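Local atomic coordinates of uncharacterized protein (Corynebacterium diphtheriae NCTC 13129, PDB entry 3B4Q), a protein that is of unknown function but forms a small all-helical domain related to the C-terminal region of the resuscitation-promoting factor Rpf1. Residues A35-T39 and E40-V44; D45-Y48 and N49-K52; A15-P18 and A19-A23; G61-P64 and Q65-A68. All blocks are in the same frame, centred on the assembly; numbering follows the deposited sequence. Where two conformers were deposited one is given.

Contact 1: A35-T39 and E40-V44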
ATOM      1  N   ALA A  35      14.461   1.820 -10.540  1.00 24.60           N
ATOM      2  CA  ALA A  35      15.484   2.424  -9.698  1.00 23.84           C
ATOM      3  C   ALA A  35      16.240   1.462  -8.772  1.00 23.68           C
ATOM      4  O   ALA A  35      17.178   1.887  -8.078  1.00 24.13           O
ATOM      5  CB  ALA A  35      14.900   3.608  -8.888  1.00 23.41           C
ATOM      6  N   GLY A  36      15.843   0.190  -8.738  1.00 23.18           N
ATOM      7  CA  GLY A  36      16.498  -0.788  -7.862  1.00 23.93           C
ATOM      8  C   GLY A  36      16.209  -0.649  -6.382  1.00 23.93           C
ATOM      9  O   GLY A  36      17.043  -0.983  -5.521  1.00 24.96           O
ATOM     10  N   LEU A  37      15.011  -0.166  -6.080  1.00 22.39           N
ATOM     11  CA  LEU A  37      14.607   0.007  -4.710  1.00 21.93           C
ATOM     12  C   LEU A  37      13.761  -1.198  -4.283  1.00 20.94           C
ATOM     13  O   LEU A  37      13.370  -2.043  -5.112  1.00 21.06           O
ATOM     14  CB  LEU A  37      13.863   1.336  -4.518  1.00 21.54           C
ATOM     15  CG  LEU A  37      14.585   2.559  -5.128  1.00 24.29           C
ATOM     16  CD1 LEU A  37      13.847   3.868  -4.829  1.00 27.36           C
ATOM     17  CD2 LEU A  37      16.006   2.635  -4.621  1.00 24.42           C
ATOM     18  N   ASN A  38      13.518  -1.284  -2.986  1.00 21.45           N
ATOM     19  CA  ASN A  38      12.741  -2.391  -2.444  1.00 20.90           C
ATOM     20  C   ASN A  38      11.281  -2.194  -2.784  1.00 20.38           C
ATOM     21  O   ASN A  38      10.671  -1.219  -2.326  1.00 20.10           O
ATOM     22  CB  ASN A  38      12.899  -2.482  -0.924  1.00 22.83           C
ATOM     23  CG  ASN A  38      12.241  -3.742  -0.354  1.00 25.19           C
ATOM     24  OD1 ASN A  38      11.035  -3.791  -0.165  1.00 26.27           O
ATOM     25  ND2 ASN A  38      13.048  -4.776  -0.095  1.00 29.25           N
ATOM     26  N   THR A  39      10.729  -3.136  -3.552  1.00 19.57           N
ATOM     27  CA  THR A  39       9.353  -3.036  -4.066  1.00 18.55           C
ATOM     28  C   THR A  39       8.308  -2.972  -2.961  1.00 17.24           C
ATOM     29  O   THR A  39       7.398  -2.134  -2.997  1.00 15.06           O
ATOM     30  CB  THR A  39       9.052  -4.207  -5.033  1.00 20.01           C
ATOM     31  OG1 THR A  39       9.982  -4.132  -6.129  1.00 22.80           O
ATOM     32  CG2 THR A  39       7.643  -4.132  -5.578  1.00 19.60           C
ATOM     33  N   GLU A  40       8.412  -3.880  -1.994  1.00 17.22           N
ATOM     34  CA  GLU A  40       7.413  -3.932  -0.936  1.00 16.94           C
ATOM     35  C   GLU A  40       7.453  -2.657  -0.101  1.00 16.34           C
ATOM     36  O   GLU A  40       6.418  -2.093   0.237  1.00 15.01           O
ATOM     37  CB  GLU A  40       7.586  -5.216  -0.108  1.00 18.66           C
ATOM     38  CG  GLU A  40       7.117  -6.416  -0.914  1.00 20.67           C
ATOM     39  CD  GLU A  40       6.866  -7.632  -0.079  1.00 24.48           C
ATOM     40  OE1 GLU A  40       7.229  -8.733  -0.549  1.00 29.89           O
ATOM     41  OE2 GLU A  40       6.305  -7.511   1.031  1.00 22.35           O
ATOM     42  N   GLU A  41       8.648  -2.187   0.226  1.00 16.72           N
ATOM     43  CA  GLU A  41       8.759  -0.995   1.049  1.00 16.73           C
ATOM     44  C   GLU A  41       8.179   0.232   0.305  1.00 15.69           C
ATOM     45  O   GLU A  41       7.456   1.058   0.892  1.00 14.93           O
ATOM     46  CB  GLU A  41      10.219  -0.756   1.416  1.00 19.96           C
ATOM     47  CG  GLU A  41      10.452   0.500   2.149  1.00 27.18           C
ATOM     48  CD  GLU A  41      11.870   0.586   2.691  1.00 29.44           C
ATOM     49  OE1 GLU A  41      12.511  -0.483   2.883  1.00 37.79           O
ATOM     50  OE2 GLU A  41      12.329   1.726   2.941  1.00 38.94           O
ATOM     51  N   LEU A  42       8.524   0.362  -0.984  1.00 14.63           N
ATOM     52  CA  LEU A  42       8.000   1.473  -1.754  1.00 13.84           C
ATOM     53  C   LEU A  42       6.470   1.398  -1.886  1.00 12.77           C
ATOM     54  O   LEU A  42       5.756   2.408  -1.802  1.00 12.34           O
ATOM     55  CB  LEU A  42       8.659   1.542  -3.142  1.00 14.96           C
ATOM     56  CG  LEU A  42       9.644   2.664  -3.510  1.00 22.18           C
ATOM     57  CD1 LEU A  42       9.511   2.870  -4.990  1.00 22.51           C
ATOM     58  CD2 LEU A  42       9.309   3.985  -2.819  1.00 20.46           C
ATOM     59  N   ALA A  43       5.962   0.188  -2.109  1.00 10.64           N
ATOM     60  CA  ALA A  43       4.510   0.023  -2.219  1.00 10.93           C
ATOM     61  C   ALA A  43       3.775   0.340  -0.902  1.00 11.04           C
ATOM     62  O   ALA A  43       2.693   0.961  -0.901  1.00 10.39           O
ATOM     63  CB  ALA A  43       4.168  -1.386  -2.707  1.00 11.57           C
ATOM     64  N   VAL A  44       4.324  -0.094   0.224  1.00 10.96           N
ATOM     65  CA  VAL A  44       3.756   0.293   1.520  1.00 11.48           C
ATOM     66  C   VAL A  44       3.743   1.830   1.657  1.00 11.64           C
ATOM     67  O   VAL A  44       2.713   2.431   2.002  1.00 11.52           O
ATOM     68  CB  VAL A  44       4.528  -0.371   2.712  1.00 11.91           C
ATOM     69  CG1 VAL A  44       4.119   0.290   4.057  1.00 14.12           C
ATOM     70  CG2 VAL A  44       4.314  -1.910   2.698  1.00 13.20           C
TER

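Contact 2: D45-Y48 and N49-K52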
ATOM      1  N   ASP A  45       4.879   2.479   1.367  1.00 11.40           N
ATOM      2  CA  ASP A  45       4.931   3.963   1.461  1.00 12.39           C
ATOM      3  C   ASP A  45       3.883   4.642   0.540  1.00 12.34           C
ATOM      4  O   ASP A  45       3.201   5.591   0.951  1.00 12.67           O
ATOM      5  CB  ASP A  45       6.313   4.475   1.114  1.00 12.87           C
ATOM      6  CG  ASP A  45       7.380   4.122   2.173  1.00 18.25           C
ATOM      7  OD1 ASP A  45       7.023   3.677   3.301  1.00 20.55           O
ATOM      8  OD2 ASP A  45       8.601   4.319   1.864  1.00 21.15           O
ATOM      9  N   ALA A  46       3.795   4.182  -0.709  1.00 11.30           N
ATOM     10  CA  ALA A  46       2.861   4.766  -1.695  1.00 12.45           C
ATOM     11  C   ALA A  46       1.407   4.580  -1.235  1.00 11.89           C
ATOM     12  O   ALA A  46       0.588   5.514  -1.322  1.00 12.83           O
ATOM     13  CB  ALA A  46       3.077   4.148  -3.065  1.00 13.13           C
ATOM     14  N   LEU A  47       1.071   3.396  -0.716  1.00 11.26           N
ATOM     15  CA  LEU A  47      -0.298   3.166  -0.301  1.00 12.10           C
ATOM     16  C   LEU A  47      -0.618   3.959   0.990  1.00 12.29           C
ATOM     17  O   LEU A  47      -1.705   4.559   1.130  1.00 12.43           O
ATOM     18  CB  LEU A  47      -0.536   1.670  -0.112  1.00 11.58           C
ATOM     19  CG  LEU A  47      -1.952   1.234   0.313  1.00 12.64           C
ATOM     20  CD1 LEU A  47      -3.005   1.946  -0.600  1.00 12.85           C
ATOM     21  CD2 LEU A  47      -2.048  -0.243   0.281  1.00 13.79           C
ATOM     22  N   TYR A  48       0.323   3.989   1.930  1.00 12.69           N
ATOM     23  CA  TYR A  48       0.111   4.783   3.118  1.00 13.85           C
ATOM     24  C   TYR A  48      -0.125   6.251   2.705  1.00 14.72           C
ATOM     25  O   TYR A  48      -1.036   6.937   3.194  1.00 14.05           O
ATOM     26  CB  TYR A  48       1.315   4.659   4.045  1.00 15.36           C
ATOM     27  CG  TYR A  48       1.175   5.439   5.337  1.00 18.55           C
ATOM     28  CD1 TYR A  48       0.101   5.192   6.179  1.00 19.10           C
ATOM     29  CD2 TYR A  48       2.100   6.397   5.706  1.00 21.29           C
ATOM     30  CE1 TYR A  48      -0.071   5.863   7.369  1.00 22.27           C
ATOM     31  CE2 TYR A  48       1.941   7.093   6.924  1.00 21.04           C
ATOM     32  CZ  TYR A  48       0.838   6.804   7.726  1.00 20.07           C
ATOM     33  OH  TYR A  48       0.609   7.441   8.919  1.00 23.67           O
ATOM     34  N   ASN A  49       0.679   6.733   1.762  1.00 14.47           N
ATOM     35  CA  ASN A  49       0.485   8.107   1.360  1.00 16.35           C
ATOM     36  C   ASN A  49      -0.863   8.314   0.701  1.00 16.13           C
ATOM     37  O   ASN A  49      -1.509   9.327   0.966  1.00 17.94           O
ATOM     38  CB  ASN A  49       1.605   8.590   0.446  1.00 17.50           C
ATOM     39  CG  ASN A  49       1.545  10.089   0.228  1.00 21.53           C
ATOM     40  OD1 ASN A  49       1.647  10.878   1.172  1.00 23.90           O
ATOM     41  ND2 ASN A  49       1.330  10.481  -1.018  1.00 26.00           N
ATOM     42  N   ALA A  50      -1.313   7.347  -0.109  1.00 14.21           N
ATOM     43  CA  ALA A  50      -2.607   7.474  -0.787  1.00 15.69           C
ATOM     44  C   ALA A  50      -3.749   7.583   0.225  1.00 15.77           C
ATOM     45  O   ALA A  50      -4.704   8.349   0.043  1.00 17.11           O
ATOM     46  CB  ALA A  50      -2.855   6.257  -1.709  1.00 15.28           C
ATOM     47  N   ILE A  51      -3.654   6.803   1.290  1.00 14.92           N
ATOM     48  CA  ILE A  51      -4.647   6.855   2.369  1.00 16.39           C
ATOM     49  C   ILE A  51      -4.649   8.257   2.988  1.00 18.33           C
ATOM     50  O   ILE A  51      -5.713   8.847   3.209  1.00 19.14           O
ATOM     51  CB  ILE A  51      -4.355   5.809   3.440  1.00 15.38           C
ATOM     52  CG1 ILE A  51      -4.522   4.394   2.829  1.00 14.99           C
ATOM     53  CG2 ILE A  51      -5.258   6.064   4.693  1.00 17.89           C
ATOM     54  CD1 ILE A  51      -3.885   3.238   3.641  1.00 17.28           C
ATOM     55  N   LYS A  52      -3.457   8.782   3.262  1.00 20.59           N
ATOM     56  CA  LYS A  52      -3.338  10.145   3.812  1.00 24.90           C
ATOM     57  C   LYS A  52      -3.948  11.209   2.890  1.00 25.07           C
ATOM     58  O   LYS A  52      -4.699  12.083   3.359  1.00 25.91           O
ATOM     59  CB  LYS A  52      -1.872  10.466   4.160  1.00 23.64           C
ATOM     60  CG  LYS A  52      -1.374   9.645   5.352  1.00 27.57           C
ATOM     61  CD  LYS A  52      -0.101  10.217   6.022  1.00 27.99           C
ATOM     62  CE  LYS A  52       1.057  10.242   5.038  1.00 34.35           C
ATOM     63  NZ  LYS A  52       2.395  10.254   5.692  1.00 35.19           N
TER
HETATM   64  O   HOH W   1       0.790   7.720  -2.968  1.00 20.12           O

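Contact 3: A15-P18 and A19-A23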
ATOM      1  N   ALA A  15      -5.081  -6.932  -6.240  1.00 11.57           N
ATOM      2  CA  ALA A  15      -5.870  -7.253  -7.447  1.00 12.81           C
ATOM      3  C   ALA A  15      -7.347  -6.891  -7.309  1.00 13.27           C
ATOM      4  O   ALA A  15      -8.006  -6.535  -8.311  1.00 15.24           O
ATOM      5  CB  ALA A  15      -5.721  -8.734  -7.807  1.00 14.07           C
ATOM      6  N   ASN A  16      -7.867  -6.992  -6.073  1.00 12.42           N
ATOM      7  CA  ASN A  16      -9.308  -6.746  -5.817  1.00 13.42           C
ATOM      8  C   ASN A  16      -9.612  -5.452  -5.054  1.00 13.90           C
ATOM      9  O   ASN A  16     -10.738  -5.235  -4.564  1.00 15.46           O
ATOM     10  CB  ASN A  16      -9.891  -7.971  -5.105  1.00 14.72           C
ATOM     11  CG  ASN A  16      -9.611  -9.263  -5.861  1.00 15.34           C
ATOM     12  OD1 ASN A  16      -9.125 -10.253  -5.278  1.00 18.32           O
ATOM     13  ND2 ASN A  16      -9.837  -9.243  -7.166  1.00 13.94           N
ATOM     14  N   ALA A  17      -8.599  -4.590  -4.963  1.00 11.90           N
ATOM     15  CA  ALA A  17      -8.697  -3.344  -4.207  1.00 13.26           C
ATOM     16  C   ALA A  17      -9.287  -2.223  -5.069  1.00 13.08           C
ATOM     17  O   ALA A  17      -9.365  -2.358  -6.292  1.00 12.99           O
ATOM     18  CB  ALA A  17      -7.315  -2.922  -3.724  1.00 13.02           C
ATOM     19  N   PRO A  18      -9.714  -1.126  -4.425  1.00 13.85           N
ATOM     20  CA  PRO A  18     -10.154   0.011  -5.214  1.00 14.23           C
ATOM     21  C   PRO A  18      -9.107   0.493  -6.195  1.00 13.32           C
ATOM     22  O   PRO A  18      -7.887   0.384  -5.961  1.00 13.78           O
ATOM     23  CB  PRO A  18     -10.430   1.090  -4.150  1.00 15.16           C
ATOM     24  CG  PRO A  18     -10.815   0.308  -2.909  1.00 17.03           C
ATOM     25  CD  PRO A  18      -9.875  -0.908  -2.967  1.00 14.16           C
ATOM     26  N   ALA A  19      -9.593   1.088  -7.278  1.00 14.07           N
ATOM     27  CA  ALA A  19      -8.708   1.581  -8.318  1.00 13.77           C
ATOM     28  C   ALA A  19      -7.559   2.477  -7.813  1.00 13.05           C
ATOM     29  O   ALA A  19      -6.413   2.302  -8.241  1.00 13.25           O
ATOM     30  CB  ALA A  19      -9.526   2.265  -9.416  1.00 14.82           C
ATOM     31  N   PRO A  20      -7.849   3.466  -6.948  1.00 13.39           N
ATOM     32  CA  PRO A  20      -6.741   4.323  -6.470  1.00 13.95           C
ATOM     33  C   PRO A  20      -5.632   3.554  -5.709  1.00 13.38           C
ATOM     34  O   PRO A  20      -4.467   3.966  -5.712  1.00 12.57           O
ATOM     35  CB  PRO A  20      -7.437   5.328  -5.563  1.00 15.83           C
ATOM     36  CG  PRO A  20      -8.770   5.362  -6.053  1.00 15.71           C
ATOM     37  CD  PRO A  20      -9.142   3.978  -6.464  1.00 15.02           C
ATOM     38  N   VAL A  21      -6.025   2.463  -5.048  1.00 12.29           N
ATOM     39  CA  VAL A  21      -5.056   1.614  -4.348  1.00 12.10           C
ATOM     40  C   VAL A  21      -4.212   0.917  -5.423  1.00 11.12           C
ATOM     41  O   VAL A  21      -2.964   0.900  -5.377  1.00 11.03           O
ATOM     42  CB  VAL A  21      -5.762   0.606  -3.423  1.00 12.65           C
ATOM     43  CG1 VAL A  21      -4.760  -0.364  -2.876  1.00 12.31           C
ATOM     44  CG2 VAL A  21      -6.454   1.364  -2.261  1.00 13.77           C
ATOM     45  N   GLN A  22      -4.883   0.375  -6.441  1.00 10.98           N
ATOM     46  CA  GLN A  22      -4.162  -0.272  -7.536  0.50 11.03           C
ATOM     47  C   GLN A  22      -3.177   0.692  -8.216  1.00 10.90           C
ATOM     48  O   GLN A  22      -2.037   0.308  -8.566  1.00 11.30           O
ATOM     49  CB  GLN A  22      -5.146  -0.841  -8.561  0.50 11.38           C
ATOM     50  CG  GLN A  22      -5.939  -2.005  -7.980  0.50 12.62           C
ATOM     51  CD  GLN A  22      -6.739  -2.737  -9.024  0.50  9.10           C
ATOM     52  OE1 GLN A  22      -6.730  -2.371 -10.204  0.50 15.82           O
ATOM     53  NE2 GLN A  22      -7.423  -3.797  -8.609  0.50 15.59           N
ATOM     54  N   ALA A  23      -3.599   1.939  -8.423  1.00 10.60           N
ATOM     55  CA  ALA A  23      -2.761   2.939  -9.057  1.00 11.35           C
ATOM     56  C   ALA A  23      -1.521   3.256  -8.211  1.00 12.02           C
ATOM     57  O   ALA A  23      -0.386   3.297  -8.728  1.00 12.63           O
ATOM     58  CB  ALA A  23      -3.549   4.221  -9.271  1.00 12.59           C
TER

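Contact 4: G61-P64 and Q65-A68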
ATOM      1  N   GLY A  61      -6.959  14.251   9.249  1.00 40.04           N
ATOM      2  CA  GLY A  61      -6.058  13.578  10.194  1.00 39.17           C
ATOM      3  C   GLY A  61      -5.994  12.060  10.031  1.00 38.15           C
ATOM      4  O   GLY A  61      -7.017  11.407   9.859  1.00 38.85           O
ATOM      5  N   ILE A  62      -4.790  11.507  10.073  1.00 36.62           N
ATOM      6  CA  ILE A  62      -4.603  10.058   9.940  1.00 34.89           C
ATOM      7  C   ILE A  62      -4.971   9.350  11.236  1.00 32.74           C
ATOM      8  O   ILE A  62      -4.348   9.608  12.267  1.00 32.39           O
ATOM      9  CB  ILE A  62      -3.139   9.692   9.555  1.00 35.43           C
ATOM     10  CG1 ILE A  62      -2.951   8.176   9.495  1.00 36.01           C
ATOM     11  CG2 ILE A  62      -2.143  10.271  10.553  1.00 36.36           C
ATOM     12  CD1 ILE A  62      -3.776   7.501   8.436  1.00 39.27           C
ATOM     13  N   PRO A  63      -5.966   8.435  11.193  1.00 30.52           N
ATOM     14  CA  PRO A  63      -6.300   7.748  12.435  1.00 28.71           C
ATOM     15  C   PRO A  63      -5.069   7.022  12.978  1.00 26.77           C
ATOM     16  O   PRO A  63      -4.303   6.442  12.213  1.00 25.40           O
ATOM     17  CB  PRO A  63      -7.393   6.761  12.013  1.00 28.91           C
ATOM     18  CG  PRO A  63      -7.977   7.352  10.785  1.00 30.02           C
ATOM     19  CD  PRO A  63      -6.809   7.971  10.077  1.00 30.17           C
ATOM     20  N   PRO A  64      -4.839   7.106  14.297  1.00 25.30           N
ATOM     21  CA  PRO A  64      -3.672   6.473  14.917  1.00 24.42           C
ATOM     22  C   PRO A  64      -3.488   4.976  14.565  1.00 22.88           C
ATOM     23  O   PRO A  64      -2.346   4.501  14.425  1.00 22.23           O
ATOM     24  CB  PRO A  64      -3.914   6.679  16.424  1.00 25.12           C
ATOM     25  CG  PRO A  64      -4.817   7.895  16.497  1.00 25.89           C
ATOM     26  CD  PRO A  64      -5.654   7.880  15.259  1.00 26.23           C
ATOM     27  N   GLN A  65      -4.585   4.247  14.374  1.00 21.16           N
ATOM     28  CA  GLN A  65      -4.475   2.826  14.084  1.00 20.72           C
ATOM     29  C   GLN A  65      -3.781   2.630  12.738  1.00 19.54           C
ATOM     30  O   GLN A  65      -2.994   1.694  12.582  1.00 18.78           O
ATOM     31  CB  GLN A  65      -5.833   2.157  13.995  1.00 21.58           C
ATOM     32  CG  GLN A  65      -5.684   0.646  13.904  1.00 25.02           C
ATOM     33  CD  GLN A  65      -7.009  -0.073  13.770  1.00 29.51           C
ATOM     34  OE1 GLN A  65      -7.654  -0.059  12.709  1.00 31.10           O
ATOM     35  NE2 GLN A  65      -7.407  -0.742  14.839  1.00 32.26           N
ATOM     36  N   ILE A  66      -4.104   3.481  11.764  1.00 18.74           N
ATOM     37  CA  ILE A  66      -3.486   3.314  10.436  1.00 18.44           C
ATOM     38  C   ILE A  66      -1.977   3.596  10.475  1.00 17.76           C
ATOM     39  O   ILE A  66      -1.163   2.830   9.899  1.00 18.00           O
ATOM     40  CB  ILE A  66      -4.188   4.128   9.352  1.00 19.15           C
ATOM     41  CG1 ILE A  66      -5.672   3.771   9.318  1.00 19.63           C
ATOM     42  CG2 ILE A  66      -3.568   3.820   7.959  1.00 19.49           C
ATOM     43  CD1 ILE A  66      -6.466   4.618   8.363  1.00 20.18           C
ATOM     44  N   GLU A  67      -1.600   4.669  11.170  1.00 15.89           N
ATOM     45  CA  GLU A  67      -0.195   4.966  11.414  1.00 16.38           C
ATOM     46  C   GLU A  67       0.499   3.796  12.096  1.00 14.57           C
ATOM     47  O   GLU A  67       1.629   3.446  11.763  1.00 14.15           O
ATOM     48  CB  GLU A  67      -0.043   6.257  12.260  1.00 18.12           C
ATOM     49  CG  GLU A  67       1.356   6.468  12.841  1.00 23.88           C
ATOM     50  CD  GLU A  67       2.367   6.935  11.813  1.00 32.70           C
ATOM     51  OE1 GLU A  67       1.939   7.350  10.713  1.00 35.47           O
ATOM     52  OE2 GLU A  67       3.599   6.896  12.101  1.00 36.45           O
ATOM     53  N   ALA A  68      -0.182   3.189  13.060  1.00 13.32           N
ATOM     54  CA  ALA A  68       0.440   2.098  13.810  1.00 14.21           C
ATOM     55  C   ALA A  68       0.671   0.901  12.913  1.00 14.28           C
ATOM     56  O   ALA A  68       1.743   0.296  12.940  1.00 16.09           O
ATOM     57  CB  ALA A  68      -0.414   1.701  14.987  1.00 15.50           C
TER

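Contact 1: A35-T39 and E40-V44
N38 caps helix 39-56 by turning its amide back over the first turn, where OD1 accepts from E41 N at 2.9 Å. The N-H lies in the plane of the amide and meets a lone pair of OD1, and the bond is nearly straight (162° at the hydrogen). With CG anti to the backbone N (chi1 -173°), the amide swings beside the carbonyl carbon and reaches the N-H of E41. OD1 also rests against the aliphatic root of E41, 3.5 Å from its CB. Beyond that point the two side chains cross at about a right angle, with amide and carboxylate planes 37° apart. E41 runs out extended, and its OE1 stays 6.0 Å from N38 N, so the return bond of a capping box is not made. On another side of the turn, L37 and L42, the residues just before the cap and four after it, lean together through CD1 and CD1 at 4.5 Å, a loose version of the hydrophobic staple. Backbone bonds set the helix going: L42 N to N38 O at 3.0 Å and A43 N to T39 O at 2.9 Å. Upstream, G36 leaves helix 19-35 with positive phi and begins the short link. L37 and L42 both rest on Y31 of that helix, T39 packs on Q29 and A32 as well as on P10 of helix 10-13, A43 and V44 meet F77, and E40 OE2 accepts from F77 N at the start of helix 77-83.

Contact 2: D45-Y48 and N49-K52
D45 O, A46 O, L47 O and Y48 O accept from N49 N, A50 N, I51 N and K52 N at 2.9 to 3.0 Å, four successive i to i+4 bonds of a regular alpha-helix. Y48 and K52, one turn apart, make the main side-chain contact. K52 CG stands over one ring face, a little off centre, and CD, further out, makes an off-centre CH-pi contact, 4.3 Å from the Y48 centroid and 30° off the ring normal. A bend at chi3 (-62°) keeps the end of the chain close to the ring, bringing K52 NZ within 3.4 Å of Y48 CE2. On the buried side, L47 CG meets I51 CD1 at 4.3 Å, and L47 CD1 grazes A50 CB. On the outer side a water donates to A46 O at 2.8 Å and only weakly accepts from N49 ND2, giving A46 O a second partner besides A50 N. Around this middle stretch of helix 39-56, L47 packs on F77, F80 and Y81 of helix 77-83, I51 on I88 and I91 of helix 85-91, and A46 and A50 on A28 and A24 of helix 19-35, while Y70 of helix 64-72 stacks on Y48 and hydrogen-bonds D45 OD1.

Contact 3: A15-P18 and A19-A23
P18 O is held by two N-H groups of the first turn it precedes: Q22 N at 3.0 Å, nearly straight and in the carbonyl plane, and V21 N at 2.9 Å, weak because its angle at the hydrogen is only 125°. The Q22 bond is the opening i to i+4 bond of helix 19-35; that of V21 is a weak i to i+3 contact within the same first turn. Q22 then doubles back with its side chain. Its CG is anti to the carbonyl carbon, beside the backbone N (chi1 -68°), and the chain runs extended from there, passing P18 O and A17 O towards the carbonyls of the preceding loop. NE2 donates to V14 O; it also comes within 2.8 Å of A15 O, but at an angle too poor for a hydrogen bond. This describes one of two deposited conformers of the glutamine, and the bond to V14 O is to that extent doubtful. The other face of the turn is apolar. A17 CB points into the turn and meets V21 CG1 at 3.7 Å, with CG1 anti to the backbone N of V21. The P18 ring lies alongside V21, both pointing the same way, with P18 CD 4.2 Å from V21 CG2. P18 CB also touches P20 CD at 3.9 Å, bringing the two proline rings together across A19. I88 of helix 85-91 and F92 just after it pack against both P18 and V21. The arrangement is a helix N-terminus with proline at the N-cap (P18) and again in the first turn (P20), where a residue without an N-H forfeits no helical bond.

Contact 4: G61-P64 and Q65-A68
I62 and I66 make the closest apolar contact, I62 CD1 resting 3.5 Å from I66 CB and 3.7 Å from I66 CG2. The I62 chain reaches across the start of the helix with CG1 anti to its backbone N (chi1 177°); this leaves CG2 in the crowded position between N and carbonyl carbon. From the next residue, the P63 ring lies alongside I66 and points the same way, with P63 CD 3.8 Å from I66 CD1, so I62 takes the CB and CG2 side of I66 and P63 takes its CD1 end. P63 O takes two N-H groups, neither strongly: I66 N at 3.0 Å is bent, and E67 N, although well aligned at 168°, is long at 3.4 Å. The first firm bond of the turn is A68 N to P64 O at 2.9 Å. This is the N-terminal end of helix 64-72, with P63 as N-cap and P64 as the first helical residue, a place that needs no amide hydrogen. E67 has CG anti to its backbone N and then bends at chi2 (75°), and its OE2 accepts from Q71 NE2 one turn further on. Behind the isoleucines, Y48 and L55 of helix 39-56 touch I62, L55 also meets P63, and I66 packs on Y48 and on A87 and I91 of helix 85-91.

Along the chain the order is contact 3, contact 1, contact 2 and contact 4, each closing before the next opens. Contacts 1 and 2 adjoin on helix 39-56, their centres about 13 Å apart, one at its start and the other in its middle. Contacts 3 and 4, at the starts of helices 19-35 and 64-72, lie about 20 Å apart between centres and do not touch. Contact 2 bridges them: L47 CD1 meets V21 CG1 of contact 3 at 3.7 Å, and I51 CG2 meets I66 CD1 of contact 4 at 4.1 Å. Helix 39-56 thus acts as the central element on which both neighbouring helices of this small domain pack.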